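Local coordinates for vacuolar aminopeptidase 1 (Saccharomyces cerevisiae, PDB 5JGF), which removes N-terminal amino acids, preferably neutral or hydrophobic ones, from peptides and proteins in the yeast vacuole, using a two-zinc active site, at residues D[88-93]-D[261-266]; D[269-274]-D[292-297]; D[340-345]-D[413-418]. All blocks are in the same frame, centred on the assembly; numbering follows the deposited sequence.

Contact 1. Residues D[88-93]-D[261-266]; sequences IGSHVD and LDDRLC. With ZN (zinc ion), chain K; ZN (zinc ion), chain L.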
loop_
_atom_site.group_PDB
_atom_site.type_symbol
_atom_site.label_atom_id
_atom_site.label_comp_id
_atom_site.label_asym_id
_atom_site.label_seq_id
_atom_site.Cartn_x
_atom_site.Cartn_y
_atom_site.Cartn_z
ATOM N N ILE D 88 51.557 3.367 -17.115
ATOM C CA ILE D 88 50.594 4.067 -16.274
ATOM C C ILE D 88 49.452 4.398 -17.222
ATOM O O ILE D 88 49.643 5.090 -18.226
ATOM C CB ILE D 88 51.106 5.389 -15.663
ATOM C CG1 ILE D 88 52.236 5.123 -14.670
ATOM C CG2 ILE D 88 49.949 6.074 -14.913
ATOM C CD1 ILE D 88 52.713 6.372 -13.942
ATOM N N GLY D 89 48.266 3.877 -16.925
ATOM C CA GLY D 89 47.117 4.149 -17.767
ATOM C C GLY D 89 46.074 4.943 -17.006
ATOM O O GLY D 89 45.713 4.576 -15.892
ATOM N N SER D 90 45.596 6.032 -17.602
ATOM C CA SER D 90 44.589 6.880 -16.968
ATOM C C SER D 90 43.599 7.357 -18.020
ATOM O O SER D 90 43.822 7.169 -19.218
ATOM C CB SER D 90 45.252 8.097 -16.314
ATOM O OG SER D 90 46.170 7.705 -15.311
ATOM N N HIS D 91 42.499 7.966 -17.589
ATOM C CA HIS D 91 41.542 8.462 -18.568
ATOM C C HIS D 91 41.432 9.976 -18.518
ATOM O O HIS D 91 41.499 10.584 -17.449
ATOM C CB HIS D 91 40.170 7.767 -18.417
ATOM C CG HIS D 91 39.416 8.111 -17.167
ATOM N ND1 HIS D 91 38.518 9.154 -17.105
ATOM C CD2 HIS D 91 39.350 7.487 -15.967
ATOM C CE1 HIS D 91 37.925 9.155 -15.923
ATOM N NE2 HIS D 91 38.412 8.153 -15.214
ATOM N N VAL D 92 41.314 10.584 -19.693
ATOM C CA VAL D 92 41.226 12.033 -19.789
ATOM C C VAL D 92 39.825 12.566 -20.032
ATOM O O VAL D 92 39.627 13.775 -20.064
ATOM C CB VAL D 92 42.172 12.579 -20.880
ATOM C CG1 VAL D 92 43.607 12.529 -20.385
ATOM C CG2 VAL D 92 42.023 11.765 -22.158
ATOM N N ASP D 93 38.854 11.677 -20.223
ATOM C CA ASP D 93 37.490 12.149 -20.402
ATOM C C ASP D 93 36.945 12.380 -18.997
ATOM O O ASP D 93 37.385 11.741 -18.041
ATOM C CB ASP D 93 36.620 11.118 -21.140
ATOM C CG ASP D 93 36.482 9.801 -20.386
ATOM O OD1 ASP D 93 35.334 9.313 -20.245
ATOM O OD2 ASP D 93 37.511 9.245 -19.950
ATOM N N LEU D 261 38.186 16.558 -11.759
ATOM C CA LEU D 261 39.345 15.886 -11.163
ATOM C C LEU D 261 39.452 14.428 -11.637
ATOM O O LEU D 261 40.540 13.909 -11.842
ATOM C CB LEU D 261 39.265 15.934 -9.630
ATOM C CG LEU D 261 39.351 17.293 -8.933
ATOM C CD1 LEU D 261 39.418 17.080 -7.425
ATOM C CD2 LEU D 261 40.596 18.044 -9.409
ATOM N N ASP D 262 38.312 13.772 -11.797
ATOM C CA ASP D 262 38.261 12.393 -12.260
ATOM C C ASP D 262 38.238 12.419 -13.795
ATOM O O ASP D 262 37.244 12.855 -14.369
ATOM C CB ASP D 262 36.960 11.762 -11.736
ATOM C CG ASP D 262 36.757 10.322 -12.181
ATOM O OD1 ASP D 262 37.646 9.744 -12.830
ATOM O OD2 ASP D 262 35.695 9.745 -11.854
ATOM N N ASP D 263 39.309 12.007 -14.481
ATOM C CA ASP D 263 40.556 11.486 -13.904
ATOM C C ASP D 263 41.759 12.329 -14.384
ATOM O O ASP D 263 42.869 11.823 -14.546
ATOM C CB ASP D 263 40.699 10.005 -14.332
ATOM C CG ASP D 263 41.917 9.305 -13.733
ATOM O OD1 ASP D 263 42.302 9.621 -12.589
ATOM O OD2 ASP D 263 42.492 8.411 -14.398
ATOM N N ARG D 264 41.541 13.619 -14.612
ATOM C CA ARG D 264 42.619 14.484 -15.084
ATOM C C ARG D 264 43.624 14.733 -13.967
ATOM O O ARG D 264 44.758 15.162 -14.209
ATOM C CB ARG D 264 42.025 15.790 -15.628
ATOM C CG ARG D 264 41.281 15.540 -16.939
ATOM C CD ARG D 264 40.324 16.640 -17.374
ATOM N NE ARG D 264 39.583 16.165 -18.539
ATOM C CZ ARG D 264 38.678 16.871 -19.210
ATOM N NH1 ARG D 264 38.391 18.108 -18.836
ATOM N NH2 ARG D 264 38.048 16.332 -20.249
ATOM N N LEU D 265 43.217 14.443 -12.732
ATOM C CA LEU D 265 44.115 14.596 -11.582
ATOM C C LEU D 265 45.255 13.572 -11.724
ATOM O O LEU D 265 46.436 13.922 -11.641
ATOM C CB LEU D 265 43.342 14.361 -10.275
ATOM C CG LEU D 265 44.101 14.353 -8.945
ATOM C CD1 LEU D 265 44.950 15.616 -8.801
ATOM C CD2 LEU D 265 43.088 14.251 -7.806
ATOM N N CYS D 266 44.895 12.308 -11.934
ATOM C CA CYS D 266 45.902 11.262 -12.112
ATOM C C CYS D 266 46.610 11.410 -13.456
ATOM O O CYS D 266 47.810 11.160 -13.564
ATOM C CB CYS D 266 45.270 9.868 -12.042
ATOM S SG CYS D 266 44.879 9.311 -10.378
HETATM ZN ZN ZN K . 37.803 7.796 -13.186
HETATM ZN ZN ZN L . 34.548 8.645 -13.091
HETATM O O HOH W 1 37.358 7.280 -10.867
HETATM O O HOH W 2 35.919 7.157 -13.661
#
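His91 and Asp262 meet at a zinc ion, in a buried metal-site contact between the C-terminal end of strand 86-91 and the start of helix 261-278. His91 NE2 binds the zinc of chain K at 2.1 Å, and Asp262 OD1 binds the same ion at 2.0 Å. Asp262 OD2 holds the zinc of chain L, so one carboxylate bridges two ions 3.4 Å apart. Its CG lies opposite the backbone N (chi1 178°), which carries both oxygens out to the metals. Asp344 completes the first ion's protein ligands; Glu299 and His438 serve the second.

A second shell fixes the histidine. His91 ND1 donates in its ring plane to Asp93 O at 3.0 Å, and makes a weak bond to Asp93 OD2. Asp93 OD1 is itself bonded to Tyr119 OH and Glu299 N. A cis peptide bond joins Asp262, which faces the zincs, to Asp263, which faces the strand. Asp263 OD2 accepts from His91 N at 3.2 Å, nearly straight (166°), on its anti side.

Farther out, Arg264 grips one carbonyl side-on: NE reaches Val92 O at 2.8 Å and NH2 reaches Val92 O at 3.0 Å.

Water 2 is bound to both ions. A bridging carboxylate and a shared water are the marks of a co-catalytic zinc pair, in which such a water is probably the attacking group.

Contact 2. Residues D[269-274]-D[292-297]; sequences AAMIAL and VTLYDN
Ala270 O accepts the helix bond from Leu274 N at 2.9 Å, and Val292 CG2 comes up to the same Ala270 O at 3.7 Å. The contact is helix-on-sheet packing in an alpha/beta fold. Helix 261-278 packs along a face of the large mixed sheet, and here it meets strand 289-295, the next strand of that sheet along the chain. The two short axes run nearly antiparallel, at 154°, and come within 9.0 Å.

Every touching residue is buried, and no hydrogen bond crosses. Val292 is the centre: its CB points toward the helix and its two methyls go different ways. CG2 reaches Leu274 CB at 3.8 Å, where the two side chains pass in opposite directions. CG1 faces Ala270 CB at 4.1 Å and also the sulfur of Met271.

Phe32 of helix 25-38 packs on Met271 and Leu294. Phe460 of helix 448-468 packs on Leu274 and Val292. Both neighbouring helices thus extend the same apolar layer.

The bend of Met271 at its second torsion (chi2 -56°) brings the sulfur over the valine. Met271 CG rests on Leu294 CD1 at 3.9 Å, and Met271 SD lies 3.4 Å from Val292 CG1.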
loop_
_atom_site.group_PDB
_atom_site.type_symbol
_atom_site.label_atom_id
_atom_site.label_comp_id
_atom_site.label_asym_id
_atom_site.label_seq_id
_atom_site.Cartn_x
_atom_site.Cartn_y
_atom_site.Cartn_z
ATOM N N ALA D 269 49.210 14.202 -13.050
ATOM C CA ALA D 269 50.286 13.733 -12.184
ATOM C C ALA D 269 51.160 12.696 -12.886
ATOM O O ALA D 269 52.386 12.726 -12.763
ATOM C CB ALA D 269 49.712 13.147 -10.896
ATOM N N ALA D 270 50.534 11.777 -13.617
ATOM C CA ALA D 270 51.289 10.746 -14.324
ATOM C C ALA D 270 52.137 11.327 -15.456
ATOM O O ALA D 270 53.299 10.946 -15.621
ATOM C CB ALA D 270 50.342 9.675 -14.870
ATOM N N MET D 271 51.567 12.242 -16.235
ATOM C CA MET D 271 52.307 12.848 -17.342
ATOM C C MET D 271 53.470 13.706 -16.850
ATOM O O MET D 271 54.563 13.670 -17.423
ATOM C CB MET D 271 51.388 13.705 -18.218
ATOM C CG MET D 271 50.496 12.915 -19.164
ATOM S SD MET D 271 51.399 11.788 -20.275
ATOM C CE MET D 271 52.644 12.808 -20.879
ATOM N N ILE D 272 53.241 14.480 -15.796
ATOM C CA ILE D 272 54.301 15.321 -15.253
ATOM C C ILE D 272 55.415 14.420 -14.734
ATOM O O ILE D 272 56.597 14.708 -14.916
ATOM C CB ILE D 272 53.777 16.223 -14.112
ATOM C CG1 ILE D 272 52.782 17.244 -14.675
ATOM C CG2 ILE D 272 54.932 16.939 -13.426
ATOM C CD1 ILE D 272 53.365 18.164 -15.733
ATOM N N ALA D 273 55.037 13.318 -14.096
ATOM C CA ALA D 273 56.028 12.385 -13.577
ATOM C C ALA D 273 56.854 11.820 -14.730
ATOM O O ALA D 273 58.077 11.706 -14.630
ATOM C CB ALA D 273 55.343 11.257 -12.822
ATOM N N LEU D 274 56.184 11.469 -15.825
ATOM C CA LEU D 274 56.872 10.918 -16.990
ATOM C C LEU D 274 57.875 11.925 -17.554
ATOM O O LEU D 274 59.003 11.567 -17.891
ATOM C CB LEU D 274 55.866 10.545 -18.085
ATOM C CG LEU D 274 56.507 9.993 -19.365
ATOM C CD1 LEU D 274 57.083 8.616 -19.077
ATOM C CD2 LEU D 274 55.484 9.916 -20.488
ATOM N N VAL D 292 52.967 6.332 -20.591
ATOM C CA VAL D 292 51.793 6.839 -19.907
ATOM C C VAL D 292 50.807 6.908 -21.063
ATOM O O VAL D 292 51.048 7.598 -22.055
ATOM C CB VAL D 292 51.971 8.255 -19.334
ATOM C CG1 VAL D 292 50.600 8.808 -18.916
ATOM C CG2 VAL D 292 52.891 8.220 -18.129
ATOM N N THR D 293 49.720 6.156 -20.962
ATOM C CA THR D 293 48.716 6.166 -22.005
ATOM C C THR D 293 47.435 6.718 -21.395
ATOM O O THR D 293 46.995 6.265 -20.337
ATOM C CB THR D 293 48.511 4.756 -22.582
ATOM O OG1 THR D 293 49.740 4.318 -23.188
ATOM C CG2 THR D 293 47.417 4.757 -23.640
ATOM N N LEU D 294 46.873 7.719 -22.070
ATOM C CA LEU D 294 45.667 8.415 -21.633
ATOM C C LEU D 294 44.490 8.035 -22.521
ATOM O O LEU D 294 44.538 8.213 -23.742
ATOM C CB LEU D 294 45.908 9.923 -21.696
ATOM C CG LEU D 294 47.174 10.389 -20.968
ATOM C CD1 LEU D 294 47.342 11.890 -21.150
ATOM C CD2 LEU D 294 47.089 10.026 -19.489
ATOM N N TYR D 295 43.431 7.528 -21.896
ATOM C CA TYR D 295 42.247 7.073 -22.615
ATOM C C TYR D 295 41.029 7.981 -22.525
ATOM O O TYR D 295 40.847 8.725 -21.560
ATOM C CB TYR D 295 41.843 5.689 -22.103
ATOM C CG TYR D 295 42.907 4.632 -22.281
ATOM C CD1 TYR D 295 43.087 3.998 -23.510
ATOM C CD2 TYR D 295 43.741 4.272 -21.222
ATOM C CE1 TYR D 295 44.070 3.027 -23.678
ATOM C CE2 TYR D 295 44.730 3.305 -21.381
ATOM C CZ TYR D 295 44.887 2.687 -22.608
ATOM O OH TYR D 295 45.863 1.729 -22.765
ATOM N N ASP D 296 40.193 7.889 -23.550
ATOM C CA ASP D 296 38.948 8.638 -23.622
ATOM C C ASP D 296 37.880 7.618 -23.223
ATOM O O ASP D 296 38.180 6.439 -23.029
ATOM C CB ASP D 296 38.714 9.099 -25.069
ATOM C CG ASP D 296 37.532 10.049 -25.219
ATOM O OD1 ASP D 296 37.215 10.402 -26.377
ATOM O OD2 ASP D 296 36.923 10.450 -24.202
ATOM N N ASN D 297 36.651 8.091 -23.061
ATOM C CA ASN D 297 35.500 7.245 -22.773
ATOM C C ASN D 297 35.486 6.244 -21.618
ATOM O O ASN D 297 34.742 5.269 -21.673
ATOM C CB ASN D 297 35.107 6.510 -24.060
ATOM C CG ASN D 297 34.860 7.460 -25.219
ATOM O OD1 ASN D 297 34.306 8.548 -25.043
ATOM N ND2 ASN D 297 35.251 7.048 -26.413
#

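Contact 3. Residues D[340-345]-D[413-418]; sequences ILSADV and GTIGPS. With ZN (zinc ion), chain K.
Ser342 and Thr414 turn their hydroxyls to the same region by different torsions. The serine OG stands opposite its own N (chi1 173°). The threonine OG1 sits between its N and its carbonyl carbon (chi1 71°). Ser342 OG and Thr414 OG1 stay 3.9 Å apart, too far to bond to each other. A third group links them: Asp429 OD1, on strand 426-434, is hydrogen-bonded to each hydroxyl.

The contact joins the middle of strand 339-347, where its regular part gives out at Asp344, to the loop that enters helix 416-423. Thr414 OG1 also accepts from Gly416 N at 3.0 Å, with an angle of 149° at the hydrogen. This is an ST turn, and it caps the start of the helix. Gly416 passes close by the serine: Gly416 CA lies 3.4 Å from Ser342 OG. Ile415 CG1 lies 3.6 Å from Ser342 OG. A valine at Thr414 would lose the hydroxyl, and would probably leave Gly416 N without its capping acceptor and Asp429 OD1 without one of its two hydroxyl partners.

Nearer the metal, the methyl Thr414 CG2 lies alongside the carboxylate, 3.9 Å from Asp344 OD2. Water 3 ties the loop to this group. It donates to Asp344 OD2 at 2.7 Å and accepts from Ile415 N. The far end of the contact reaches the assembly, where Pro417 packs on Leu303 of a neighbouring subunit.

Asp344 holds the zinc of chain K unevenly: OD1 binds the ion at 2.1 Å, OD2 binds it at 2.5 Å. The longer arm is the one that takes the bond from water 3. Through this water the loop probably helps to hold the tilt of a zinc ligand that, by similarity, also binds substrate.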
loop_
_atom_site.group_PDB
_atom_site.type_symbol
_atom_site.label_atom_id
_atom_site.label_comp_id
_atom_site.label_asym_id
_atom_site.label_seq_id
_atom_site.Cartn_x
_atom_site.Cartn_y
_atom_site.Cartn_z
ATOM N N ILE D 340 51.494 -2.725 -15.031
ATOM C CA ILE D 340 50.625 -1.641 -15.448
ATOM C C ILE D 340 49.983 -1.012 -14.222
ATOM O O ILE D 340 49.410 -1.711 -13.389
ATOM C CB ILE D 340 49.480 -2.135 -16.369
ATOM C CG1 ILE D 340 50.052 -2.761 -17.646
ATOM C CG2 ILE D 340 48.561 -0.966 -16.724
ATOM C CD1 ILE D 340 48.981 -3.327 -18.586
ATOM N N LEU D 341 50.112 0.302 -14.094
ATOM C CA LEU D 341 49.464 0.990 -12.992
ATOM C C LEU D 341 48.238 1.625 -13.622
ATOM O O LEU D 341 48.358 2.498 -14.480
ATOM C CB LEU D 341 50.344 2.098 -12.391
ATOM C CG LEU D 341 51.660 1.748 -11.688
ATOM C CD1 LEU D 341 52.165 2.976 -10.934
ATOM C CD2 LEU D 341 51.451 0.591 -10.719
ATOM N N SER D 342 47.060 1.150 -13.234
ATOM C CA SER D 342 45.816 1.719 -13.732
ATOM C C SER D 342 45.539 2.836 -12.734
ATOM O O SER D 342 45.067 2.581 -11.628
ATOM C CB SER D 342 44.695 0.679 -13.685
ATOM O OG SER D 342 43.452 1.272 -14.009
ATOM N N ALA D 343 45.857 4.068 -13.121
ATOM C CA ALA D 343 45.691 5.211 -12.234
ATOM C C ALA D 343 44.384 5.955 -12.445
ATOM O O ALA D 343 44.226 6.693 -13.415
ATOM C CB ALA D 343 46.872 6.171 -12.400
ATOM N N ASP D 344 43.450 5.746 -11.523
ATOM C CA ASP D 344 42.153 6.405 -11.577
ATOM C C ASP D 344 41.838 6.838 -10.149
ATOM O O ASP D 344 42.059 6.088 -9.198
ATOM C CB ASP D 344 41.076 5.442 -12.090
ATOM C CG ASP D 344 39.827 6.165 -12.569
ATOM O OD1 ASP D 344 39.741 7.391 -12.371
ATOM O OD2 ASP D 344 38.933 5.505 -13.144
ATOM N N VAL D 345 41.343 8.057 -9.998
ATOM C CA VAL D 345 41.019 8.578 -8.680
ATOM C C VAL D 345 40.082 7.653 -7.916
ATOM O O VAL D 345 39.226 6.995 -8.506
ATOM C CB VAL D 345 40.361 9.972 -8.785
ATOM C CG1 VAL D 345 41.364 10.979 -9.331
ATOM C CG2 VAL D 345 39.131 9.903 -9.691
ATOM N N GLY D 413 33.985 1.287 -11.182
ATOM C CA GLY D 413 34.922 0.494 -11.962
ATOM C C GLY D 413 36.016 1.339 -12.579
ATOM O O GLY D 413 35.994 2.567 -12.474
ATOM N N THR D 414 36.983 0.684 -13.215
ATOM C CA THR D 414 38.093 1.379 -13.859
ATOM C C THR D 414 38.488 0.595 -15.108
ATOM O O THR D 414 37.891 -0.435 -15.416
ATOM C CB THR D 414 39.340 1.444 -12.956
ATOM O OG1 THR D 414 39.911 0.136 -12.855
ATOM C CG2 THR D 414 38.981 1.945 -11.562
ATOM N N ILE D 415 39.502 1.085 -15.815
ATOM C CA ILE D 415 39.985 0.418 -17.017
ATOM C C ILE D 415 40.963 -0.693 -16.634
ATOM O O ILE D 415 41.435 -1.435 -17.494
ATOM C CB ILE D 415 40.732 1.404 -17.944
ATOM C CG1 ILE D 415 41.954 1.972 -17.217
ATOM C CG2 ILE D 415 39.801 2.533 -18.376
ATOM C CD1 ILE D 415 42.783 2.939 -18.051
ATOM N N GLY D 416 41.265 -0.791 -15.341
ATOM C CA GLY D 416 42.215 -1.783 -14.858
ATOM C C GLY D 416 42.015 -3.203 -15.353
ATOM O O GLY D 416 42.913 -3.782 -15.974
ATOM N N PRO D 417 40.855 -3.808 -15.064
ATOM C CA PRO D 417 40.572 -5.176 -15.503
ATOM C C PRO D 417 40.706 -5.347 -17.018
ATOM O O PRO D 417 41.180 -6.381 -17.491
ATOM C CB PRO D 417 39.151 -5.404 -15.002
ATOM C CG PRO D 417 39.146 -4.634 -13.711
ATOM C CD PRO D 417 39.841 -3.343 -14.096
ATOM N N SER D 418 40.288 -4.332 -17.773
ATOM C CA SER D 418 40.377 -4.384 -19.229
ATOM C C SER D 418 41.839 -4.455 -19.677
ATOM O O SER D 418 42.206 -5.310 -20.484
ATOM C CB SER D 418 39.711 -3.154 -19.862
ATOM O OG SER D 418 38.306 -3.167 -19.669
HETATM ZN ZN ZN K . 37.803 7.796 -13.186
HETATM O O HOH W 3 40.155 4.022 -15.080
HETATM O O HOH W 4 36.497 4.909 -12.726
HETATM O O HOH W 1 37.358 7.280 -10.867
HETATM O O HOH W 2 35.919 7.157 -13.661
#

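All three contacts belong to the large mixed sheet of the chain and follow one another in series along it. Strand 86-91 of contact 1 lies between strand 289-295 of contact 2 and strand 339-347 of contact 3. The centres of contacts 1 and 2 are about 7 Å apart, those of 1 and 3 about 10 Å, and those of 2 and 3 about 12 Å. Contacts 1 and 2 share helix 261-278: its start carries zinc chemistry and its later turns are apolar. Contacts 1 and 3 share the zinc of chain K and waters 1 and 2. The zinc ligands His91, Asp344 and Asp262 thus come from a strand end, a strand break and the helix start.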